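Local coordinates for protein nitrite oxidoreductase subunit A (Kuenenia stuttgartiensis, PDB 7B04) that belongs to the molybdopterin oxidoreductase family, is similar to the NarG subunit, and holds a molybdenum atom, two MD1 groups and an iron/sulfur cluster, at residues E849-T854 against P1098-V1103; D884-N889 against R1061-P1066; I845-G850 against A860-N865. One frame throughout, in Å; residues are numbered along the deposited sequence.

Interaction 1 of 3, residues E849-T854 against P1098-V1103. With MD1 (phosphoric acid 4-(2-amino-4-oxo-3,4,5,6,-tetrahydro-pteridin-6-yl)-2-hydroxy-3,4-dimercapto-but-3-en-yl ester guanylate ester), chain C.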
loop_
_atom_site.group_PDB
_atom_site.type_symbol
_atom_site.label_atom_id
_atom_site.label_comp_id
_atom_site.label_asym_id
_atom_site.label_seq_id
_atom_site.Cartn_x
_atom_site.Cartn_y
_atom_site.Cartn_z
ATOM N N GLU B 849 -27.537 4.189 -18.863
ATOM C CA GLU B 849 -26.746 5.269 -18.302
ATOM C C GLU B 849 -27.024 5.385 -16.809
ATOM O O GLU B 849 -28.063 4.951 -16.312
ATOM C CB GLU B 849 -27.054 6.596 -18.998
ATOM C CG GLU B 849 -26.685 6.642 -20.475
ATOM C CD GLU B 849 -25.186 6.581 -20.715
ATOM O OE1 GLU B 849 -24.417 7.047 -19.848
ATOM O OE2 GLU B 849 -24.774 6.071 -21.777
ATOM N N GLY B 850 -26.053 5.918 -16.080
ATOM C CA GLY B 850 -26.197 6.062 -14.655
ATOM C C GLY B 850 -27.214 7.116 -14.267
ATOM O O GLY B 850 -27.450 8.086 -14.995
ATOM N N PRO B 851 -27.844 6.938 -13.102
ATOM C CA PRO B 851 -28.770 7.966 -12.604
ATOM C C PRO B 851 -28.081 9.273 -12.274
ATOM O O PRO B 851 -28.757 10.302 -12.173
ATOM C CB PRO B 851 -29.375 7.322 -11.345
ATOM C CG PRO B 851 -29.125 5.862 -11.505
ATOM C CD PRO B 851 -27.832 5.747 -12.244
ATOM N N GLU B 852 -26.774 9.259 -12.041
ATOM C CA GLU B 852 -26.029 10.508 -11.925
ATOM C C GLU B 852 -24.722 10.541 -12.708
ATOM O O GLU B 852 -24.345 11.621 -13.168
ATOM C CB GLU B 852 -25.734 10.801 -10.447
ATOM C CG GLU B 852 -25.102 12.144 -10.189
ATOM C CD GLU B 852 -25.157 12.527 -8.730
ATOM O OE1 GLU B 852 -25.722 11.746 -7.939
ATOM O OE2 GLU B 852 -24.639 13.604 -8.371
ATOM N N ALA B 853 -24.073 9.405 -12.964
ATOM C CA ALA B 853 -22.724 9.362 -13.542
ATOM C C ALA B 853 -22.756 9.218 -15.066
ATOM O O ALA B 853 -22.244 8.257 -15.639
ATOM C CB ALA B 853 -21.917 8.238 -12.902
ATOM N N THR B 854 -23.380 10.194 -15.724
ATOM C CA THR B 854 -23.474 10.180 -17.178
ATOM C C THR B 854 -23.652 11.606 -17.671
ATOM O O THR B 854 -24.209 12.440 -16.950
ATOM C CB THR B 854 -24.644 9.305 -17.647
ATOM O OG1 THR B 854 -24.673 9.267 -19.078
ATOM C CG2 THR B 854 -25.965 9.854 -17.134
ATOM N N PRO B 1098 -20.303 4.024 -4.575
ATOM C CA PRO B 1098 -19.766 5.369 -4.321
ATOM C C PRO B 1098 -19.379 6.121 -5.579
ATOM O O PRO B 1098 -19.239 7.351 -5.521
ATOM C CB PRO B 1098 -18.536 5.100 -3.438
ATOM C CG PRO B 1098 -18.700 3.696 -2.951
ATOM C CD PRO B 1098 -19.403 2.981 -4.054
ATOM N N LYS B 1099 -19.219 5.433 -6.707
ATOM C CA LYS B 1099 -18.747 6.062 -7.935
ATOM C C LYS B 1099 -19.856 6.677 -8.782
ATOM O O LYS B 1099 -19.548 7.384 -9.750
ATOM C CB LYS B 1099 -17.949 5.051 -8.760
ATOM C CG LYS B 1099 -16.694 4.609 -8.032
ATOM C CD LYS B 1099 -15.837 3.664 -8.842
ATOM C CE LYS B 1099 -14.613 3.265 -8.033
ATOM N NZ LYS B 1099 -13.683 2.395 -8.794
ATOM N N GLU B 1100 -21.127 6.435 -8.458
ATOM C CA GLU B 1100 -22.211 7.107 -9.171
ATOM C C GLU B 1100 -22.282 8.528 -8.629
ATOM O O GLU B 1100 -23.105 8.877 -7.776
ATOM C CB GLU B 1100 -23.531 6.367 -9.014
ATOM C CG GLU B 1100 -23.784 5.391 -10.137
ATOM C CD GLU B 1100 -24.332 6.057 -11.383
ATOM O OE1 GLU B 1100 -24.225 5.444 -12.463
ATOM O OE2 GLU B 1100 -24.867 7.182 -11.284
ATOM N N THR B 1101 -21.386 9.359 -9.146
ATOM C CA THR B 1101 -21.282 10.742 -8.722
ATOM C C THR B 1101 -20.491 11.504 -9.770
ATOM O O THR B 1101 -19.690 10.928 -10.510
ATOM C CB THR B 1101 -20.605 10.863 -7.347
ATOM O OG1 THR B 1101 -20.946 12.119 -6.746
ATOM C CG2 THR B 1101 -19.087 10.757 -7.474
ATOM N N LEU B 1102 -20.762 12.798 -9.846
ATOM C CA LEU B 1102 -19.947 13.732 -10.601
ATOM C C LEU B 1102 -19.653 14.927 -9.715
ATOM O O LEU B 1102 -20.418 15.249 -8.806
ATOM C CB LEU B 1102 -20.593 14.185 -11.900
ATOM C CG LEU B 1102 -20.817 13.057 -12.897
ATOM C CD1 LEU B 1102 -22.034 13.362 -13.721
ATOM C CD2 LEU B 1102 -19.601 12.863 -13.777
ATOM N N VAL B 1103 -18.529 15.573 -9.990
ATOM C CA VAL B 1103 -17.998 16.612 -9.068
ATOM C C VAL B 1103 -17.644 17.884 -9.824
ATOM O O VAL B 1103 -17.438 17.813 -10.999
ATOM C CB VAL B 1103 -16.742 16.022 -8.398
ATOM C CG1 VAL B 1103 -16.317 16.750 -7.155
ATOM C CG2 VAL B 1103 -16.948 14.574 -8.051
HETATM P PB MD1 C . -14.022 -1.303 6.702
HETATM O O3B MD1 C . -12.425 -0.929 6.579
HETATM O O1B MD1 C . -14.684 -0.251 7.557
HETATM O O2B MD1 C . -14.163 -2.649 7.371
HETATM O O3A MD1 C . -14.776 -1.369 5.232
HETATM C C10 MD1 C . -14.065 -1.556 4.043
HETATM C C11 MD1 C . -14.717 -0.701 2.917
HETATM O O11 MD1 C . -13.913 0.683 2.777
HETATM C C12 MD1 C . -14.779 -1.380 1.770
HETATM S S12 MD1 C . -13.994 -3.015 1.677
HETATM C C13 MD1 C . -15.485 -0.910 0.464
HETATM S S13 MD1 C . -15.357 -2.100 -0.904
HETATM C C14 MD1 C . -16.201 0.326 0.185
HETATM N N15 MD1 C . -15.245 1.143 -0.808
HETATM C C16 MD1 C . -15.536 2.515 -0.962
HETATM C C15 MD1 C . -14.876 3.268 -2.062
HETATM O O14 MD1 C . -14.132 2.706 -2.794
HETATM N N17 MD1 C . -15.151 4.718 -2.244
HETATM C C17 MD1 C . -16.115 5.449 -1.285
HETATM N N16 MD1 C . -16.386 6.862 -1.467
HETATM N N18 MD1 C . -16.794 4.696 -0.167
HETATM C C20 MD1 C . -16.545 3.292 0.026
HETATM N N8 MD1 C . -17.195 2.642 1.086
HETATM C C7 MD1 C . -16.812 1.107 1.317
HETATM P PA MD1 C . -11.385 -0.966 7.861
HETATM O O1A MD1 C . -9.978 -1.237 7.389
HETATM O O2A MD1 C . -11.443 0.378 8.527
HETATM O "O5'" MD1 C . -11.799 -2.057 9.021
HETATM C "C5'" MD1 C . -10.837 -2.295 10.010
HETATM C "C4'" MD1 C . -11.144 -1.455 11.298
HETATM O "O4'" MD1 C . -11.113 -2.385 12.544
HETATM C "C1'" MD1 C . -9.745 -2.103 13.235
HETATM N N9 MD1 C . -9.029 -3.371 13.548
HETATM C C4 MD1 C . -9.540 -4.183 14.458
HETATM N N3 MD1 C . -10.771 -4.079 15.283
HETATM C C2 MD1 C . -11.098 -5.143 16.222
HETATM N N2 MD1 C . -12.297 -5.035 17.021
HETATM N N1 MD1 C . -10.244 -6.295 16.362
HETATM C C6 MD1 C . -9.063 -6.388 15.564
HETATM O O6 MD1 C . -8.357 -7.332 15.675
HETATM C C5 MD1 C . -8.721 -5.265 14.575
HETATM N N7 MD1 C . -7.711 -5.095 13.729
HETATM C C8 MD1 C . -7.891 -3.921 13.085
HETATM C "C2'" MD1 C . -9.081 -1.389 12.416
HETATM O "O2'" MD1 C . -8.253 -0.431 13.140
HETATM C "C3'" MD1 C . -10.219 -0.598 11.508
HETATM O "O3'" MD1 C . -10.730 0.538 12.266
HETATM O O HOH W 1 -23.143 15.643 -7.484
#
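Glu1100 reaches into the loop Glu849-Thr854 and ends among the backbone of Gly850, Pro851, Glu852 and Ala853. From CB the chain runs toward this loop, and CB itself passes 3.8 Å from CD1 of Trp1063. CG follows without a close partner in the loop. A bend at chi2 (-81°) then turns the carboxylate in among the loop atoms. Its carbon CD lies between Pro851 CD and Ala853 CB, 3.6 Å from each. The Pro851 ring crosses the glutamate side chain at about a right angle. OE1 faces CA of Gly850, where the lack of a side chain leaves room for the oxygen. Glu1100 OE2 makes the hydrogen bonds to the loop, accepting from Glu852 N at 2.9 Å nearly along its C-O axis. Ala853 N also donates to Glu1100 OE2 at 2.9 Å, from above the carboxylate plane, 42° out of it. Two successive backbone N-H groups thus grip one oxygen and fix the rotation of the carboxylate.

Beside this grip, Leu1102 turns its CD1 toward O of Glu852. The Glu852 side chain is extended, with CG anti to the backbone N (chi1 -174°). Its OE2 forms a salt bridge with Arg984. A water 2.7 Å from Glu852 OE2 donates to it and also to O of Leu1102. Both Ala853 and Glu1100 are centres of inverse gamma turns.

The segment Pro1098-Val1103 leads from the cofactors into strand 1102-1109. Pro1098 CB lies 3.3 Å from C17 of the MD1 pterin, and Lys1099 NZ makes a salt bridge to a phosphate oxygen, O1A, of the second MD1. A glutamate anchored by loop N-H groups therefore follows directly on residues of the two cofactor pockets, in a molybdopterin oxidoreductase with paired pterin cofactors.

Interaction 2 of 3, residues D884-N889 against R1061-P1066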
loop_
_atom_site.group_PDB
_atom_site.type_symbol
_atom_site.label_atom_id
_atom_site.label_comp_id
_atom_site.label_asym_id
_atom_site.label_seq_id
_atom_site.Cartn_x
_atom_site.Cartn_y
_atom_site.Cartn_z
ATOM N N ASP B 884 -36.433 9.896 -7.878
ATOM C CA ASP B 884 -37.141 9.866 -9.154
ATOM C C ASP B 884 -36.249 9.292 -10.244
ATOM O O ASP B 884 -36.688 8.452 -11.039
ATOM C CB ASP B 884 -37.615 11.269 -9.534
ATOM C CG ASP B 884 -38.702 11.793 -8.613
ATOM O OD1 ASP B 884 -39.473 10.976 -8.072
ATOM O OD2 ASP B 884 -38.788 13.026 -8.434
ATOM N N ARG B 885 -34.988 9.731 -10.292
ATOM C CA ARG B 885 -34.058 9.237 -11.300
ATOM C C ARG B 885 -33.767 7.757 -11.103
ATOM O O ARG B 885 -33.415 7.060 -12.062
ATOM C CB ARG B 885 -32.751 10.028 -11.239
ATOM C CG ARG B 885 -32.861 11.487 -11.643
ATOM C CD ARG B 885 -31.531 12.205 -11.441
ATOM N NE ARG B 885 -31.332 12.623 -10.055
ATOM C CZ ARG B 885 -30.141 12.791 -9.487
ATOM N NH1 ARG B 885 -29.035 12.571 -10.184
ATOM N NH2 ARG B 885 -30.055 13.178 -8.221
ATOM N N THR B 886 -33.902 7.269 -9.869
ATOM C CA THR B 886 -33.597 5.875 -9.571
ATOM C C THR B 886 -34.521 4.917 -10.314
ATOM O O THR B 886 -34.096 3.823 -10.704
ATOM C CB THR B 886 -33.694 5.642 -8.062
ATOM O OG1 THR B 886 -32.793 6.523 -7.380
ATOM C CG2 THR B 886 -33.349 4.210 -7.719
ATOM N N VAL B 887 -35.776 5.309 -10.535
ATOM C CA VAL B 887 -36.791 4.402 -11.051
ATOM C C VAL B 887 -37.312 4.820 -12.422
ATOM O O VAL B 887 -38.249 4.206 -12.932
ATOM C CB VAL B 887 -37.954 4.245 -10.051
ATOM C CG1 VAL B 887 -37.473 3.559 -8.783
ATOM C CG2 VAL B 887 -38.560 5.597 -9.726
ATOM N N ARG B 888 -36.729 5.846 -13.039
ATOM C CA ARG B 888 -37.165 6.253 -14.376
ATOM C C ARG B 888 -36.626 5.255 -15.394
ATOM O O ARG B 888 -35.466 5.331 -15.805
ATOM C CB ARG B 888 -36.704 7.670 -14.702
ATOM C CG ARG B 888 -37.389 8.227 -15.944
ATOM C CD ARG B 888 -36.647 9.392 -16.583
ATOM N NE ARG B 888 -36.508 10.547 -15.703
ATOM C CZ ARG B 888 -35.346 11.117 -15.402
ATOM N NH1 ARG B 888 -34.219 10.639 -15.911
ATOM N NH2 ARG B 888 -35.311 12.169 -14.598
ATOM N N ASN B 889 -37.475 4.310 -15.804
ATOM C CA ASN B 889 -37.105 3.283 -16.777
ATOM C C ASN B 889 -37.698 3.658 -18.134
ATOM O O ASN B 889 -38.767 3.194 -18.529
ATOM C CB ASN B 889 -37.585 1.912 -16.309
ATOM C CG ASN B 889 -36.931 1.477 -15.014
ATOM O OD1 ASN B 889 -35.722 1.619 -14.838
ATOM N ND2 ASN B 889 -37.731 0.948 -14.095
ATOM N N ARG B 1061 -22.712 9.330 -2.311
ATOM C CA ARG B 1061 -24.114 9.159 -1.960
ATOM C C ARG B 1061 -24.524 7.700 -2.076
ATOM O O ARG B 1061 -23.900 6.905 -2.785
ATOM C CB ARG B 1061 -25.009 10.008 -2.867
ATOM C CG ARG B 1061 -26.463 9.651 -2.842
ATOM C CD ARG B 1061 -27.394 10.422 -3.725
ATOM N NE ARG B 1061 -28.702 10.035 -3.235
ATOM C CZ ARG B 1061 -29.281 10.616 -2.196
ATOM N NH1 ARG B 1061 -28.687 11.636 -1.589
ATOM N NH2 ARG B 1061 -30.447 10.180 -1.763
ATOM N N ASP B 1062 -25.608 7.367 -1.377
ATOM C CA ASP B 1062 -26.201 6.047 -1.432
ATOM C C ASP B 1062 -27.285 6.010 -2.502
ATOM O O ASP B 1062 -28.073 6.950 -2.641
ATOM C CB ASP B 1062 -26.799 5.680 -0.078
ATOM C CG ASP B 1062 -27.358 4.288 -0.061
ATOM O OD1 ASP B 1062 -26.568 3.341 -0.247
ATOM O OD2 ASP B 1062 -28.583 4.139 0.126
ATOM N N TRP B 1063 -27.320 4.913 -3.252
ATOM C CA TRP B 1063 -28.312 4.687 -4.296
ATOM C C TRP B 1063 -29.052 3.393 -3.988
ATOM O O TRP B 1063 -28.421 2.349 -3.793
ATOM C CB TRP B 1063 -27.648 4.628 -5.673
ATOM C CG TRP B 1063 -27.136 5.957 -6.134
ATOM C CD1 TRP B 1063 -25.863 6.436 -6.013
ATOM C CD2 TRP B 1063 -27.888 6.983 -6.789
ATOM N NE1 TRP B 1063 -25.778 7.696 -6.554
ATOM C CE2 TRP B 1063 -27.007 8.054 -7.038
ATOM C CE3 TRP B 1063 -29.223 7.099 -7.192
ATOM C CZ2 TRP B 1063 -27.418 9.225 -7.670
ATOM C CZ3 TRP B 1063 -29.627 8.263 -7.819
ATOM C CH2 TRP B 1063 -28.728 9.310 -8.052
ATOM N N SER B 1064 -30.380 3.467 -3.924
ATOM C CA SER B 1064 -31.219 2.303 -3.637
ATOM C C SER B 1064 -31.631 1.646 -4.952
ATOM O O SER B 1064 -32.544 2.115 -5.632
ATOM C CB SER B 1064 -32.436 2.711 -2.816
ATOM O OG SER B 1064 -33.159 1.572 -2.391
ATOM N N MET B 1065 -30.974 0.546 -5.301
ATOM C CA MET B 1065 -31.263 -0.141 -6.558
ATOM C C MET B 1065 -32.566 -0.923 -6.469
ATOM O O MET B 1065 -32.705 -1.769 -5.581
ATOM C CB MET B 1065 -30.144 -1.098 -6.919
ATOM C CG MET B 1065 -28.955 -0.433 -7.521
ATOM S SD MET B 1065 -28.077 0.505 -6.277
ATOM C CE MET B 1065 -26.532 0.655 -7.130
ATOM N N PRO B 1066 -33.533 -0.679 -7.354
ATOM C CA PRO B 1066 -34.678 -1.597 -7.440
ATOM C C PRO B 1066 -34.275 -3.009 -7.829
ATOM O O PRO B 1066 -34.921 -3.972 -7.397
ATOM C CB PRO B 1066 -35.568 -0.946 -8.510
ATOM C CG PRO B 1066 -35.122 0.483 -8.574
ATOM C CD PRO B 1066 -33.655 0.454 -8.285
#
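Trp1063 sets the rim of its six-membered ring over one face of the Arg885 guanidinium. CH2 is the atom that touches, 3.9 Å from Arg885 NH1 and offset toward the rim of the guanidinium. The two planes are 83° apart, so the indole stands edge-on to the flat group and does not stack on it. A bend at chi3 (-82°) turns the arginine tip under the ring edge. NH1 also makes a weak hydrogen bond to O of Pro851.

Thr886 meets the same indole edge farther along. Its OG1 lies near the ring plane, 3.6 Å from CE3 of Trp1063. This hydroxyl has its polar partner one turn back on its own helix, at O of Trp882. Its chi1 of -58° puts OG1 beside the backbone N and leaves CG2 anti to that N. The methyl CG2 thereby faces O of Ser1064 and, at 3.8 Å, CD of Pro1066. Val887 extends the apolar patch, with CG1 3.9 Å from CG of Pro1066.

The indole is also held from other sides. CD of Arg1061 lies over one ring face, 4.0 Å above the plane. NE1 donates to O of Glu1100, which fixes the turn of the ring. The Arg1061 guanidinium goes on to a salt bridge with Asp983 and a cation-pi contact with Trp882.

The contact is buried packing between helix 882-887 and the irregular chain ahead of strand 1075-1076. Strand 625-627 adds Val626 against Val887, and helix 835-840 adds Tyr840 against Pro1066.

Interaction 3 of 3, residues I845-G850 against A860-N865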
loop_
_atom_site.group_PDB
_atom_site.type_symbol
_atom_site.label_atom_id
_atom_site.label_comp_id
_atom_site.label_asym_id
_atom_site.label_seq_id
_atom_site.Cartn_x
_atom_site.Cartn_y
_atom_site.Cartn_z
ATOM N N ILE B 845 -29.956 -8.158 -21.206
ATOM C CA ILE B 845 -28.711 -7.505 -20.813
ATOM C C ILE B 845 -28.564 -6.279 -21.711
ATOM O O ILE B 845 -28.148 -6.380 -22.866
ATOM C CB ILE B 845 -27.508 -8.444 -20.919
ATOM C CG1 ILE B 845 -27.667 -9.611 -19.941
ATOM C CG2 ILE B 845 -26.218 -7.692 -20.636
ATOM C CD1 ILE B 845 -26.667 -10.724 -20.145
ATOM N N VAL B 846 -28.920 -5.116 -21.178
ATOM C CA VAL B 846 -28.950 -3.871 -21.932
ATOM C C VAL B 846 -28.007 -2.879 -21.268
ATOM O O VAL B 846 -27.724 -2.969 -20.068
ATOM C CB VAL B 846 -30.389 -3.309 -22.018
ATOM C CG1 VAL B 846 -30.868 -2.840 -20.649
ATOM C CG2 VAL B 846 -30.489 -2.192 -23.052
ATOM N N HIS B 847 -27.509 -1.930 -22.057
ATOM C CA HIS B 847 -26.714 -0.834 -21.522
ATOM C C HIS B 847 -27.637 0.279 -21.047
ATOM O O HIS B 847 -28.574 0.664 -21.753
ATOM C CB HIS B 847 -25.739 -0.292 -22.564
ATOM C CG HIS B 847 -24.988 0.917 -22.104
ATOM N ND1 HIS B 847 -25.468 2.199 -22.268
ATOM C CD2 HIS B 847 -23.801 1.039 -21.466
ATOM C CE1 HIS B 847 -24.604 3.058 -21.760
ATOM N NE2 HIS B 847 -23.583 2.381 -21.267
ATOM N N ARG B 848 -27.370 0.789 -19.850
ATOM C CA ARG B 848 -28.139 1.886 -19.285
ATOM C C ARG B 848 -27.187 2.917 -18.700
ATOM O O ARG B 848 -26.163 2.563 -18.111
ATOM C CB ARG B 848 -29.108 1.395 -18.200
ATOM C CG ARG B 848 -30.193 0.462 -18.707
ATOM C CD ARG B 848 -31.172 0.107 -17.601
ATOM N NE ARG B 848 -31.954 1.264 -17.176
ATOM C CZ ARG B 848 -32.861 1.239 -16.205
ATOM N NH1 ARG B 848 -33.525 2.341 -15.889
ATOM N NH2 ARG B 848 -33.103 0.112 -15.550
ATOM N N GLU B 849 -27.537 4.189 -18.863
ATOM C CA GLU B 849 -26.746 5.269 -18.302
ATOM C C GLU B 849 -27.024 5.385 -16.809
ATOM O O GLU B 849 -28.063 4.951 -16.312
ATOM C CB GLU B 849 -27.054 6.596 -18.998
ATOM C CG GLU B 849 -26.685 6.642 -20.475
ATOM C CD GLU B 849 -25.186 6.581 -20.715
ATOM O OE1 GLU B 849 -24.417 7.047 -19.848
ATOM O OE2 GLU B 849 -24.774 6.071 -21.777
ATOM N N GLY B 850 -26.053 5.918 -16.080
ATOM C CA GLY B 850 -26.197 6.062 -14.655
ATOM C C GLY B 850 -27.214 7.116 -14.267
ATOM O O GLY B 850 -27.450 8.086 -14.995
ATOM N N ALA B 860 -31.216 6.203 -18.456
ATOM C CA ALA B 860 -31.912 5.944 -19.708
ATOM C C ALA B 860 -31.544 4.568 -20.244
ATOM O O ALA B 860 -30.396 4.127 -20.130
ATOM C CB ALA B 860 -31.575 7.020 -20.740
ATOM N N ILE B 861 -32.524 3.890 -20.836
ATOM C CA ILE B 861 -32.315 2.572 -21.424
ATOM C C ILE B 861 -32.016 2.764 -22.904
ATOM O O ILE B 861 -32.887 3.173 -23.676
ATOM C CB ILE B 861 -33.531 1.662 -21.218
ATOM C CG1 ILE B 861 -33.858 1.537 -19.730
ATOM C CG2 ILE B 861 -33.275 0.292 -21.831
ATOM C CD1 ILE B 861 -35.179 0.859 -19.447
ATOM N N VAL B 862 -30.783 2.463 -23.304
ATOM C CA VAL B 862 -30.342 2.651 -24.680
ATOM C C VAL B 862 -30.656 1.363 -25.434
ATOM O O VAL B 862 -29.882 0.404 -25.403
ATOM C CB VAL B 862 -28.858 3.017 -24.755
ATOM C CG1 VAL B 862 -28.377 3.004 -26.197
ATOM C CG2 VAL B 862 -28.621 4.383 -24.130
ATOM N N SER B 863 -31.802 1.344 -26.113
ATOM C CA SER B 863 -32.213 0.211 -26.932
ATOM C C SER B 863 -33.456 0.598 -27.720
ATOM O O SER B 863 -34.193 1.513 -27.343
ATOM C CB SER B 863 -32.493 -1.036 -26.085
ATOM O OG SER B 863 -32.891 -2.126 -26.898
ATOM N N THR B 864 -33.665 -0.104 -28.836
ATOM C CA THR B 864 -34.901 -0.018 -29.605
ATOM C C THR B 864 -35.632 -1.351 -29.645
ATOM O O THR B 864 -36.606 -1.492 -30.395
ATOM C CB THR B 864 -34.632 0.461 -31.036
ATOM O OG1 THR B 864 -33.778 -0.474 -31.705
ATOM C CG2 THR B 864 -33.976 1.823 -31.028
ATOM N N ASN B 865 -35.174 -2.331 -28.877
ATOM C CA ASN B 865 -35.777 -3.654 -28.855
ATOM C C ASN B 865 -37.252 -3.554 -28.487
ATOM O O ASN B 865 -37.578 -3.050 -27.401
ATOM C CB ASN B 865 -35.037 -4.540 -27.854
ATOM C CG ASN B 865 -35.418 -6.004 -27.967
ATOM O OD1 ASN B 865 -36.244 -6.384 -28.796
ATOM N ND2 ASN B 865 -34.812 -6.837 -27.128
#
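Glu849 N donates to O of Ala860 at 3.1 Å, with an angle of 157° at the hydrogen. The same oxygen also receives a CA-H...O contact from Arg848 CA at 3.3 Å. Two residues farther on, Val862 N donates to O of His847 at 3.2 Å. His847 N turns to the hydroxyl of Tyr492. On its other edge, strand 860-862 exchanges backbone bonds through Ile861 with Ile890 and Lys892.

Between the two cross-strand bonds, Arg848 and Ile861 form an antiparallel non-hydrogen-bonded pair. Their side chains lie side by side and point the same way. NE of Arg848 comes 3.2 Å from CG1 of Ile861, and CD1 of Ile861 sits over one face of the guanidinium, 3.9 Å above its plane. The bend at chi3 (67°) turns the guanidinium over the isoleucine. NH1 and NH2 are satisfied beyond this apolar cover: NH2 forms a salt bridge with Glu842, while NH1 bonds to O of Asn859 and OD1 of Asn889. Glu849 OE1 accepts from OG1 of Thr854, and OE2 makes a salt bridge with Arg351.

Farther along, Val846 CG2 packs 3.9 Å from Ile861 CG2, the two side chains crossing at about a right angle. It also touches CB of Ser863. OG of Ser863 accepts from Asn865 N at 3.0 Å, closing an ST turn just after the strand.

The hairpin thus rests on few backbone bonds of its own. A buried arginine, pressed on an isoleucine and paired with a carboxylate, adds an ionic anchor, and its charge is probably balanced by Glu842.

In the fold
All three contacts are buried, and none is a surface patch. Interactions 1 and 3 share Glu849 and Gly850, where the first strand of the hairpin runs on into the loop. Interaction 3 is strand pairing, interaction 1 a carboxylate held by backbone N-H groups, and interaction 2 mostly packing at an indole edge. Interaction 1 lies nearest the cofactors, whereas interaction 3 is the farthest from the centre of the chain, about 26 Å. Interaction 2 is nested within the chain loop that interaction 1 closes, and the two touch, with Pro851 CB against the Trp1063 ring. Interactions 2 and 3 lie in series along the chain and also touch, through side chains, just ahead of strand 890-892.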